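PDB 5C2I: Alr1585 protein from Nostoc sp., which is a haem peroxidase of the dye-decolorizing (DyP) type that probably uses hydrogen peroxide to oxidise dyes and related substrates. Local coordinates for residues G32-G37 with L387-N392; G204-L209 with N335-T340; P230-D235 with G359-R364. The protein carries 1 engineered substitution. All coordinates share one frame; numbering follows the deposited sequence.

Contact 1: residues G32-G37 with L387-N392; sequences GNILKG and LCFQSN
CG1 of I34 (chi1 -63°) and CG of F389 (chi1 -72°) both lie beside the backbone N, anti to the carbonyl carbon. These torsions bring the middle of the isoleucine chain over the phenylalanine ring, the two side chains crossing at about a right angle. CG1 of I34 stands over the centre of one face of the ring, 3.8 Å from the centroid of F389 and 12° off the normal, a CH-pi contact. A flat ring suits this place because it offers a broad apolar face, while isoleucine meets it with one branch and turns CG2 another way. The backbone carbonyl of N33 also comes close, its O 3.4 Å from F389 CE2. N33 has a positive phi, a conformation asparagine tolerates better than most residues, and its OD1 accepts from H38 N. F389 belongs to strand 383-390, in the antiparallel sheet of the C-terminal half of a DyP-type peroxidase, a fold built from two related alpha+beta domains. From there its side chain packs against the N-terminal half: the 32-37 loop, which follows helix 24-29, and F97 on strand 93-98. All three touching residues are buried. The carbonyls of N33 and I34 have polar partners: R365 donates through NE to N33 O and through NH2 to I34 O.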
loop_
_atom_site.group_PDB
_atom_site.type_symbol
_atom_site.label_atom_id
_atom_site.label_comp_id
_atom_site.label_asym_id
_atom_site.label_seq_id
_atom_site.Cartn_x
_atom_site.Cartn_y
_atom_site.Cartn_z
ATOM N N GLY A 32 -24.582 5.003 22.279
ATOM C CA GLY A 32 -23.674 5.641 21.338
ATOM C C GLY A 32 -24.202 5.684 19.911
ATOM O O GLY A 32 -25.299 5.183 19.618
ATOM N N ASN A 33 -23.425 6.334 19.033
ATOM C CA ASN A 33 -23.722 6.477 17.600
ATOM C C ASN A 33 -24.838 7.462 17.295
ATOM O O ASN A 33 -25.159 7.681 16.121
ATOM C CB ASN A 33 -24.035 5.104 16.964
ATOM C CG ASN A 33 -23.882 5.079 15.454
ATOM O OD1 ASN A 33 -22.996 5.717 14.879
ATOM N ND2 ASN A 33 -24.735 4.293 14.805
ATOM N N ILE A 34 -25.375 8.110 18.315
ATOM C CA ILE A 34 -26.470 9.035 18.127
ATOM C C ILE A 34 -25.924 10.482 18.108
ATOM O O ILE A 34 -25.932 11.107 17.072
ATOM C CB ILE A 34 -27.553 8.829 19.195
ATOM C CG1 ILE A 34 -28.165 7.406 19.044
ATOM C CG2 ILE A 34 -28.668 9.857 19.053
ATOM C CD1 ILE A 34 -29.006 6.945 20.255
ATOM N N LEU A 35 -25.392 10.957 19.244
ATOM C CA LEU A 35 -24.788 12.280 19.309
ATOM C C LEU A 35 -23.502 12.408 18.500
ATOM O O LEU A 35 -23.181 13.510 18.027
ATOM C CB LEU A 35 -24.535 12.699 20.746
ATOM C CG LEU A 35 -25.775 12.754 21.630
ATOM C CD1 LEU A 35 -25.393 13.197 23.029
ATOM C CD2 LEU A 35 -26.870 13.644 21.047
ATOM N N LYS A 36 -22.774 11.295 18.373
ATOM C CA LYS A 36 -21.567 11.240 17.564
ATOM C C LYS A 36 -21.479 9.860 16.976
ATOM O O LYS A 36 -21.688 8.855 17.661
ATOM C CB LYS A 36 -20.319 11.539 18.435
ATOM C CG LYS A 36 -18.977 11.478 17.687
ATOM C CD LYS A 36 -17.902 12.255 18.451
ATOM C CE LYS A 36 -16.495 11.970 17.914
ATOM N NZ LYS A 36 -16.462 12.278 16.448
ATOM N N GLY A 37 -21.148 9.787 15.699
ATOM C CA GLY A 37 -21.038 8.501 14.993
ATOM C C GLY A 37 -19.980 7.582 15.577
ATOM O O GLY A 37 -18.964 8.042 16.094
ATOM N N LEU A 387 -29.005 5.480 7.368
ATOM C CA LEU A 387 -29.491 5.547 8.757
ATOM C C LEU A 387 -29.489 6.998 9.181
ATOM O O LEU A 387 -28.506 7.687 8.933
ATOM C CB LEU A 387 -28.572 4.786 9.710
ATOM C CG LEU A 387 -28.632 3.245 9.705
ATOM C CD1 LEU A 387 -27.919 2.676 8.483
ATOM C CD2 LEU A 387 -27.959 2.720 10.961
ATOM N N CYS A 388 -30.562 7.457 9.818
ATOM C CA CYS A 388 -30.521 8.758 10.447
ATOM C C CYS A 388 -31.320 8.770 11.742
ATOM O O CYS A 388 -32.263 7.980 11.901
ATOM C CB CYS A 388 -30.973 9.859 9.490
ATOM S SG CYS A 388 -32.749 9.967 9.176
ATOM N N PHE A 389 -30.944 9.708 12.617
ATOM C CA PHE A 389 -31.546 9.916 13.907
ATOM C C PHE A 389 -32.250 11.263 13.996
ATOM O O PHE A 389 -31.870 12.248 13.308
ATOM C CB PHE A 389 -30.497 9.789 15.021
ATOM C CG PHE A 389 -30.029 8.409 15.257
ATOM C CD1 PHE A 389 -30.850 7.463 15.898
ATOM C CD2 PHE A 389 -28.729 8.016 14.889
ATOM C CE1 PHE A 389 -30.387 6.162 16.104
ATOM C CE2 PHE A 389 -28.284 6.733 15.109
ATOM C CZ PHE A 389 -29.102 5.801 15.718
ATOM N N GLN A 390 -33.282 11.299 14.825
ATOM C CA GLN A 390 -34.099 12.475 15.028
ATOM C C GLN A 390 -34.991 12.234 16.226
ATOM O O GLN A 390 -35.166 11.084 16.664
ATOM C CB GLN A 390 -34.988 12.764 13.849
ATOM C CG GLN A 390 -35.838 11.574 13.416
ATOM C CD GLN A 390 -35.322 10.938 12.145
ATOM O OE1 GLN A 390 -35.493 11.482 11.069
ATOM N NE2 GLN A 390 -34.739 9.746 12.259
ATOM N N SER A 391 -35.528 13.321 16.789
ATOM C CA SER A 391 -36.490 13.195 17.864
ATOM C C SER A 391 -37.941 13.058 17.357
ATOM O O SER A 391 -38.836 12.710 18.134
ATOM C CB SER A 391 -36.402 14.383 18.807
ATOM O OG SER A 391 -36.659 15.593 18.122
ATOM N N ASN A 392 -38.171 13.373 16.083
ATOM C CA ASN A 392 -39.511 13.404 15.511
ATOM C C ASN A 392 -39.435 13.062 14.024
ATOM O O ASN A 392 -39.003 13.896 13.203
ATOM C CB ASN A 392 -40.160 14.788 15.726
ATOM C CG ASN A 392 -41.608 14.852 15.262
ATOM O OD1 ASN A 392 -41.985 14.285 14.270
ATOM N ND2 ASN A 392 -42.402 15.607 15.957
#

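Contact 2: residues G204-L209 with N335-T340; sequences GVSQPL and NPRGDT. With HEM (protoporphyrin IX containing Fe), chain E.
S206 and R337 approach without bonding to each other, on segments whose closest CA pair is S206 and N335, 9.2 Å apart. Residues 204-209 have no regular structure; 335-340 is a turn that runs into a helix, with G338 at the N-cap. This type I' beta turn spans P336 to D339, with R337 and G338 at positive phi and D339 N bonded to P336 O at 3.0 Å. Glycine suits the second corner: at phi 110° a side chain would jam against the preceding carbonyl O, as also at G204. N335 begins an Asx turn, its OD1 accepting from R337 N, which leaves the amide nitrogen for the ligand. A haem propionate joins the segments. Its O2D takes S206 OG at 2.6 Å and N335 ND2 at 2.9 Å; with OG anti to the backbone N (chi1 -176°), the S206 hydroxyl is placed against the propionate. R337, extended from CG to NE, brings NH2 to O1D of HEM at 2.9 Å almost in line (169°), with the oxygen in the guanidinium plane. Its cationic group matches the anionic carboxylate, and N312 OD1 on NH2 and F314 O on NH1 hold it further. The second propionate receives G204 N and S206 N, and R364 adds its guanidinium. Segment 204-209 runs between strand 195-196 and helix 212-221; the turn links helix 330-334 to helix 339-343.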
loop_
_atom_site.group_PDB
_atom_site.type_symbol
_atom_site.label_atom_id
_atom_site.label_comp_id
_atom_site.label_asym_id
_atom_site.label_seq_id
_atom_site.Cartn_x
_atom_site.Cartn_y
_atom_site.Cartn_z
ATOM N N GLY A 204 -21.233 12.836 4.143
ATOM C CA GLY A 204 -21.220 13.029 5.585
ATOM C C GLY A 204 -20.656 14.365 5.997
ATOM O O GLY A 204 -20.339 14.549 7.163
ATOM N N VAL A 205 -20.550 15.314 5.064
ATOM C CA VAL A 205 -19.887 16.578 5.338
ATOM C C VAL A 205 -20.703 17.452 6.345
ATOM O O VAL A 205 -20.158 17.929 7.355
ATOM C CB VAL A 205 -19.657 17.391 4.051
ATOM C CG1 VAL A 205 -19.020 18.711 4.372
ATOM C CG2 VAL A 205 -18.832 16.605 3.047
ATOM N N SER A 206 -21.979 17.685 6.040
ATOM C CA SER A 206 -22.812 18.616 6.825
ATOM C C SER A 206 -23.726 17.883 7.796
ATOM O O SER A 206 -24.672 17.172 7.378
ATOM C CB SER A 206 -23.650 19.482 5.895
ATOM O OG SER A 206 -24.376 20.426 6.658
ATOM N N GLN A 207 -23.434 18.039 9.084
ATOM C CA GLN A 207 -24.190 17.348 10.143
ATOM C C GLN A 207 -24.594 18.296 11.271
ATOM O O GLN A 207 -23.842 19.210 11.616
ATOM C CB GLN A 207 -23.365 16.244 10.748
ATOM C CG GLN A 207 -22.957 15.158 9.780
ATOM C CD GLN A 207 -23.921 14.002 9.761
ATOM O OE1 GLN A 207 -25.151 14.169 9.880
ATOM N NE2 GLN A 207 -23.359 12.807 9.659
ATOM N N PRO A 208 -25.759 18.069 11.870
ATOM C CA PRO A 208 -25.971 18.635 13.204
ATOM C C PRO A 208 -24.900 18.167 14.175
ATOM O O PRO A 208 -24.555 16.974 14.168
ATOM C CB PRO A 208 -27.332 18.066 13.622
ATOM C CG PRO A 208 -27.954 17.528 12.403
ATOM C CD PRO A 208 -26.849 17.160 11.469
ATOM N N LEU A 209 -24.380 19.075 14.995
ATOM C CA LEU A 209 -23.305 18.745 15.923
ATOM C C LEU A 209 -23.774 18.935 17.348
ATOM O O LEU A 209 -24.495 19.910 17.659
ATOM C CB LEU A 209 -22.075 19.625 15.664
ATOM C CG LEU A 209 -21.553 19.566 14.213
ATOM C CD1 LEU A 209 -20.299 20.432 14.105
ATOM C CD2 LEU A 209 -21.229 18.136 13.816
ATOM N N ASN A 335 -31.180 20.873 2.802
ATOM C CA ASN A 335 -30.813 21.896 3.748
ATOM C C ASN A 335 -30.858 23.255 3.075
ATOM O O ASN A 335 -29.890 23.701 2.445
ATOM C CB ASN A 335 -29.456 21.672 4.385
ATOM C CG ASN A 335 -29.168 22.730 5.465
ATOM O OD1 ASN A 335 -29.965 23.666 5.656
ATOM N ND2 ASN A 335 -28.025 22.625 6.122
ATOM N N PRO A 336 -32.017 23.913 3.159
ATOM C CA PRO A 336 -32.173 25.160 2.419
ATOM C C PRO A 336 -31.332 26.331 2.954
ATOM O O PRO A 336 -31.325 27.394 2.323
ATOM C CB PRO A 336 -33.692 25.455 2.546
ATOM C CG PRO A 336 -34.326 24.135 2.807
ATOM C CD PRO A 336 -33.307 23.396 3.654
ATOM N N ARG A 337 -30.705 26.151 4.126
ATOM C CA ARG A 337 -29.903 27.173 4.797
ATOM C C ARG A 337 -30.528 28.577 4.782
ATOM O O ARG A 337 -29.835 29.588 4.539
ATOM C CB ARG A 337 -28.465 27.221 4.216
ATOM C CG ARG A 337 -27.784 25.869 4.315
ATOM C CD ARG A 337 -26.313 25.915 3.955
ATOM N NE ARG A 337 -25.770 24.560 4.009
ATOM C CZ ARG A 337 -24.583 24.187 4.491
ATOM N NH1 ARG A 337 -23.713 25.060 4.993
ATOM N NH2 ARG A 337 -24.252 22.895 4.420
ATOM N N GLY A 338 -31.830 28.635 5.012
ATOM C CA GLY A 338 -32.553 29.901 5.023
ATOM C C GLY A 338 -33.519 30.174 3.890
ATOM O O GLY A 338 -34.300 31.148 3.972
ATOM N N ASP A 339 -33.478 29.384 2.809
ATOM C CA ASP A 339 -34.399 29.672 1.657
ATOM C C ASP A 339 -35.853 29.732 2.112
ATOM O O ASP A 339 -36.618 30.542 1.587
ATOM C CB ASP A 339 -34.318 28.617 0.529
ATOM C CG ASP A 339 -33.104 28.757 -0.346
ATOM O OD1 ASP A 339 -32.467 29.844 -0.400
ATOM O OD2 ASP A 339 -32.761 27.736 -1.001
ATOM N N THR A 340 -36.262 28.875 3.051
ATOM C CA THR A 340 -37.694 28.843 3.446
ATOM C C THR A 340 -38.075 30.046 4.310
ATOM O O THR A 340 -39.217 30.529 4.265
ATOM C CB THR A 340 -38.132 27.557 4.173
ATOM O OG1 THR A 340 -37.602 27.534 5.513
ATOM C CG2 THR A 340 -37.723 26.303 3.410
HETATM C CHA HEM E . -26.017 15.598 1.908
HETATM C CHB HEM E . -25.624 11.888 -1.148
HETATM C CHC HEM E . -29.877 10.182 0.409
HETATM C CHD HEM E . -30.343 14.034 3.260
HETATM C C1A HEM E . -25.546 14.746 0.922
HETATM C C2A HEM E . -24.342 14.935 0.181
HETATM C C3A HEM E . -24.237 13.894 -0.673
HETATM C C4A HEM E . -25.352 13.057 -0.444
HETATM C CMA HEM E . -23.129 13.609 -1.650
HETATM C CAA HEM E . -23.336 16.087 0.309
HETATM C CBA HEM E . -22.214 15.942 1.341
HETATM C CGA HEM E . -22.823 15.814 2.710
HETATM O O1A HEM E . -23.171 16.826 3.386
HETATM O O2A HEM E . -22.988 14.682 3.168
HETATM C C1B HEM E . -26.745 11.087 -0.937
HETATM C C2B HEM E . -26.983 9.840 -1.613
HETATM C C3B HEM E . -28.126 9.347 -1.160
HETATM C C4B HEM E . -28.641 10.350 -0.224
HETATM C CMB HEM E . -26.065 9.224 -2.609
HETATM C CAB HEM E . -28.830 8.071 -1.442
HETATM C CBB HEM E . -28.217 6.958 -1.884
HETATM C C1C HEM E . -30.422 11.119 1.303
HETATM C C2C HEM E . -31.692 11.088 1.840
HETATM C C3C HEM E . -31.826 12.199 2.631
HETATM C C4C HEM E . -30.607 12.885 2.581
HETATM C CMC HEM E . -32.737 10.024 1.670
HETATM C CAC HEM E . -32.984 12.673 3.388
HETATM C CBC HEM E . -34.256 12.496 3.129
HETATM C C1D HEM E . -29.113 14.683 3.174
HETATM C C2D HEM E . -28.830 15.866 3.980
HETATM C C3D HEM E . -27.656 16.333 3.579
HETATM C C4D HEM E . -27.207 15.374 2.546
HETATM C CMD HEM E . -29.699 16.494 5.058
HETATM C CAD HEM E . -26.930 17.517 4.150
HETATM C CBD HEM E . -27.338 18.849 3.511
HETATM C CGD HEM E . -26.598 19.967 4.170
HETATM O O1D HEM E . -25.953 20.705 3.431
HETATM O O2D HEM E . -26.629 20.168 5.433
HETATM N NA HEM E . -26.195 13.633 0.476
HETATM N NB HEM E . -27.777 11.364 -0.203
HETATM N NC HEM E . -29.789 12.269 1.676
HETATM N ND HEM E . -28.154 14.462 2.272
HETATM FE FE HEM E . -27.989 12.978 1.051
HETATM O O HOH W 1 -27.133 11.564 2.706
#

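Contact 3: residues P230-D235 with G359-R364; sequences PKAPLD and GHRITR. With HEM (protoporphyrin IX containing Fe), chain E; EDO (1,2-ethanediol), chain G.
Residues 359-364 lead from helix 350-358 into strand 363-369 beside the haem pocket, and R361, on the way, ties this passage to the 230-235 loop. The chain of R361 bends at chi3 (-70°), bringing its guanidinium end-on to the loop, where both terminal nitrogens donate to one carbonyl oxygen. NH1 of R361 lies 3.0 Å from K231 O and NH2 of R361 lies 3.1 Å from it. The oxygen is in the guanidinium plane, yet both nitrogens reach it from the same face of the peptide, NH1 well above the carbonyl plane and NH2 tilted by 21°. The methyl of A232, small enough to sit over one guanidinium face, brings CB 3.4 Å from R361 NH2. R358 O accepts from R361 NE. A leucine in place of R361 would probably leave K231 O without its two donors and the loop less firmly tied to the residues leading into strand 363-369. Three residues on, R364 carries a second guanidinium, consistent with the distal arginine of DyP-type peroxidases. One face lies against the haem ring, NH1 of R364 3.3 Å from HEM C4D, while at its edge NH1 of R364 donates to HEM O2A at 2.9 Å and NH2 of R364 to the same oxygen at 3.0 Å. NH1 also donates to the water that is bound to the iron, at 2.9 Å. I362 adds an apolar touch, CD1 to HEM CAC at 3.9 Å. The two arginines thus use the same planar array of N-H groups differently: R361 against neutral backbone carbonyls, joining the loop to the approach to the strand, and R364 against a propionate and the iron-bound water, joining strand to cofactor.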
loop_
_atom_site.group_PDB
_atom_site.type_symbol
_atom_site.label_atom_id
_atom_site.label_comp_id
_atom_site.label_asym_id
_atom_site.label_seq_id
_atom_site.Cartn_x
_atom_site.Cartn_y
_atom_site.Cartn_z
ATOM N N PRO A 230 -23.644 24.826 12.555
ATOM C CA PRO A 230 -24.048 23.435 12.503
ATOM C C PRO A 230 -24.509 22.813 13.839
ATOM O O PRO A 230 -24.999 21.698 13.866
ATOM C CB PRO A 230 -22.761 22.735 12.093
ATOM C CG PRO A 230 -21.724 23.514 12.818
ATOM C CD PRO A 230 -22.172 24.964 12.666
ATOM N N LYS A 231 -24.375 23.533 14.933
ATOM C CA LYS A 231 -24.859 23.044 16.198
ATOM C C LYS A 231 -26.361 22.844 16.176
ATOM O O LYS A 231 -27.086 23.503 15.436
ATOM C CB LYS A 231 -24.521 24.031 17.327
ATOM C CG LYS A 231 -23.026 24.109 17.591
ATOM C CD LYS A 231 -22.642 24.961 18.796
ATOM C CE LYS A 231 -22.780 26.450 18.829
ATOM N NZ LYS A 231 -22.685 27.109 17.532
ATOM N N ALA A 232 -26.827 21.912 16.979
ATOM C CA ALA A 232 -28.267 21.656 17.123
ATOM C C ALA A 232 -28.588 21.346 18.583
ATOM O O ALA A 232 -27.725 20.837 19.317
ATOM C CB ALA A 232 -28.687 20.494 16.252
ATOM N N PRO A 233 -29.824 21.674 19.026
ATOM C CA PRO A 233 -30.193 21.384 20.414
ATOM C C PRO A 233 -30.418 19.903 20.584
ATOM O O PRO A 233 -30.801 19.211 19.632
ATOM C CB PRO A 233 -31.489 22.166 20.596
ATOM C CG PRO A 233 -32.074 22.252 19.244
ATOM C CD PRO A 233 -30.914 22.294 18.278
ATOM N N LEU A 234 -30.252 19.417 21.797
ATOM C CA LEU A 234 -30.479 18.015 22.084
ATOM C C LEU A 234 -31.883 17.536 21.750
ATOM O O LEU A 234 -32.031 16.402 21.352
ATOM C CB LEU A 234 -30.122 17.653 23.529
ATOM C CG LEU A 234 -28.621 17.651 23.865
ATOM C CD1 LEU A 234 -28.484 17.383 25.360
ATOM C CD2 LEU A 234 -27.872 16.612 23.080
ATOM N N ASP A 235 -32.874 18.402 21.876
ATOM C CA ASP A 235 -34.249 18.000 21.561
ATOM C C ASP A 235 -34.547 17.823 20.075
ATOM O O ASP A 235 -35.647 17.388 19.723
ATOM C CB ASP A 235 -35.283 18.892 22.259
ATOM C CG ASP A 235 -35.381 20.264 21.693
ATOM O OD1 ASP A 235 -34.690 20.641 20.749
ATOM O OD2 ASP A 235 -36.223 20.995 22.194
ATOM N N GLY A 359 -35.161 22.984 12.431
ATOM C CA GLY A 359 -35.730 21.927 13.247
ATOM C C GLY A 359 -36.032 20.667 12.445
ATOM O O GLY A 359 -36.257 19.599 13.036
ATOM N N HIS A 360 -35.984 20.762 11.108
ATOM C CA HIS A 360 -36.192 19.617 10.241
ATOM C C HIS A 360 -34.942 18.807 9.946
ATOM O O HIS A 360 -35.029 17.774 9.269
ATOM C CB HIS A 360 -36.837 20.026 8.905
ATOM C CG HIS A 360 -38.110 20.790 9.046
ATOM N ND1 HIS A 360 -39.244 20.261 9.639
ATOM C CD2 HIS A 360 -38.408 22.076 8.742
ATOM C CE1 HIS A 360 -40.206 21.174 9.634
ATOM N NE2 HIS A 360 -39.710 22.292 9.113
ATOM N N ARG A 361 -33.785 19.230 10.439
ATOM C CA ARG A 361 -32.526 18.557 10.129
ATOM C C ARG A 361 -32.519 17.116 10.634
ATOM O O ARG A 361 -33.180 16.791 11.624
ATOM C CB ARG A 361 -31.337 19.312 10.765
ATOM C CG ARG A 361 -30.929 20.618 10.078
ATOM C CD ARG A 361 -29.769 21.320 10.791
ATOM N NE ARG A 361 -30.195 21.869 12.082
ATOM C CZ ARG A 361 -29.354 22.390 12.996
ATOM N NH1 ARG A 361 -28.058 22.433 12.761
ATOM N NH2 ARG A 361 -29.831 22.859 14.140
ATOM N N ILE A 362 -31.686 16.300 10.006
ATOM C CA ILE A 362 -31.473 14.928 10.417
ATOM C C ILE A 362 -29.981 14.683 10.671
ATOM O O ILE A 362 -29.125 15.353 10.118
ATOM C CB ILE A 362 -31.950 13.938 9.342
ATOM C CG1 ILE A 362 -31.261 14.192 7.999
ATOM C CG2 ILE A 362 -33.479 14.013 9.196
ATOM C CD1 ILE A 362 -31.462 13.053 6.993
ATOM N N THR A 363 -29.692 13.714 11.537
ATOM C CA THR A 363 -28.317 13.375 11.866
ATOM C C THR A 363 -28.008 12.034 11.211
ATOM O O THR A 363 -28.596 11.009 11.558
ATOM C CB THR A 363 -28.170 13.305 13.391
ATOM O OG1 THR A 363 -28.464 14.582 13.971
ATOM C CG2 THR A 363 -26.766 12.859 13.819
ATOM N N ARG A 364 -27.145 12.050 10.210
ATOM C CA ARG A 364 -26.948 10.887 9.332
ATOM C C ARG A 364 -25.829 9.961 9.887
ATOM O O ARG A 364 -24.752 10.440 10.358
ATOM C CB ARG A 364 -26.642 11.362 7.919
ATOM C CG ARG A 364 -27.854 12.041 7.271
ATOM C CD ARG A 364 -27.541 12.598 5.883
ATOM N NE ARG A 364 -26.614 13.712 6.058
ATOM C CZ ARG A 364 -25.587 13.986 5.262
ATOM N NH1 ARG A 364 -25.344 13.261 4.192
ATOM N NH2 ARG A 364 -24.800 14.999 5.538
HETATM C CHA HEM E . -26.017 15.598 1.908
HETATM C CHB HEM E . -25.624 11.888 -1.148
HETATM C CHC HEM E . -29.877 10.182 0.409
HETATM C CHD HEM E . -30.343 14.034 3.260
HETATM C C1A HEM E . -25.546 14.746 0.922
HETATM C C2A HEM E . -24.342 14.935 0.181
HETATM C C3A HEM E . -24.237 13.894 -0.673
HETATM C C4A HEM E . -25.352 13.057 -0.444
HETATM C CMA HEM E . -23.129 13.609 -1.650
HETATM C CAA HEM E . -23.336 16.087 0.309
HETATM C CBA HEM E . -22.214 15.942 1.341
HETATM C CGA HEM E . -22.823 15.814 2.710
HETATM O O1A HEM E . -23.171 16.826 3.386
HETATM O O2A HEM E . -22.988 14.682 3.168
HETATM C C1B HEM E . -26.745 11.087 -0.937
HETATM C C2B HEM E . -26.983 9.840 -1.613
HETATM C C3B HEM E . -28.126 9.347 -1.160
HETATM C C4B HEM E . -28.641 10.350 -0.224
HETATM C CMB HEM E . -26.065 9.224 -2.609
HETATM C CAB HEM E . -28.830 8.071 -1.442
HETATM C CBB HEM E . -28.217 6.958 -1.884
HETATM C C1C HEM E . -30.422 11.119 1.303
HETATM C C2C HEM E . -31.692 11.088 1.840
HETATM C C3C HEM E . -31.826 12.199 2.631
HETATM C C4C HEM E . -30.607 12.885 2.581
HETATM C CMC HEM E . -32.737 10.024 1.670
HETATM C CAC HEM E . -32.984 12.673 3.388
HETATM C CBC HEM E . -34.256 12.496 3.129
HETATM C C1D HEM E . -29.113 14.683 3.174
HETATM C C2D HEM E . -28.830 15.866 3.980
HETATM C C3D HEM E . -27.656 16.333 3.579
HETATM C C4D HEM E . -27.207 15.374 2.546
HETATM C CMD HEM E . -29.699 16.494 5.058
HETATM C CAD HEM E . -26.930 17.517 4.150
HETATM C CBD HEM E . -27.338 18.849 3.511
HETATM C CGD HEM E . -26.598 19.967 4.170
HETATM O O1D HEM E . -25.953 20.705 3.431
HETATM O O2D HEM E . -26.629 20.168 5.433
HETATM N NA HEM E . -26.195 13.633 0.476
HETATM N NB HEM E . -27.777 11.364 -0.203
HETATM N NC HEM E . -29.789 12.269 1.676
HETATM N ND HEM E . -28.154 14.462 2.272
HETATM FE FE HEM E . -27.989 12.978 1.051
HETATM C C1 EDO G . -38.226 18.294 16.449
HETATM O O1 EDO G . -38.468 17.592 15.224
HETATM C C2 EDO G . -37.435 19.597 16.320
HETATM O O2 EDO G . -36.187 19.513 15.635
HETATM O O HOH W 1 -27.133 11.564 2.706
#

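Along the chain, contact 1 spans the longest separation, and the segments of contacts 2 and 3 fall between its two ends, alternating with each other. Contacts 2 and 3 have centres about 9 Å apart; both reach the haem, Q207 NE2 probably bonds R364 O, and R364 NH2 probably bonds S206 O. Contact 1 lies about 9 Å from contact 3, centre to centre, and about 16 Å from contact 2. It shares a sheet with contact 3, strands 363-369 and 383-390 being neighbours, and probable hydrogen bonds join F389 N to T363 O and S391 OG to D235 O. Contacts 1, 3 and 2, in that order, form a continuous path from the interface of the two halves to the haem propionates.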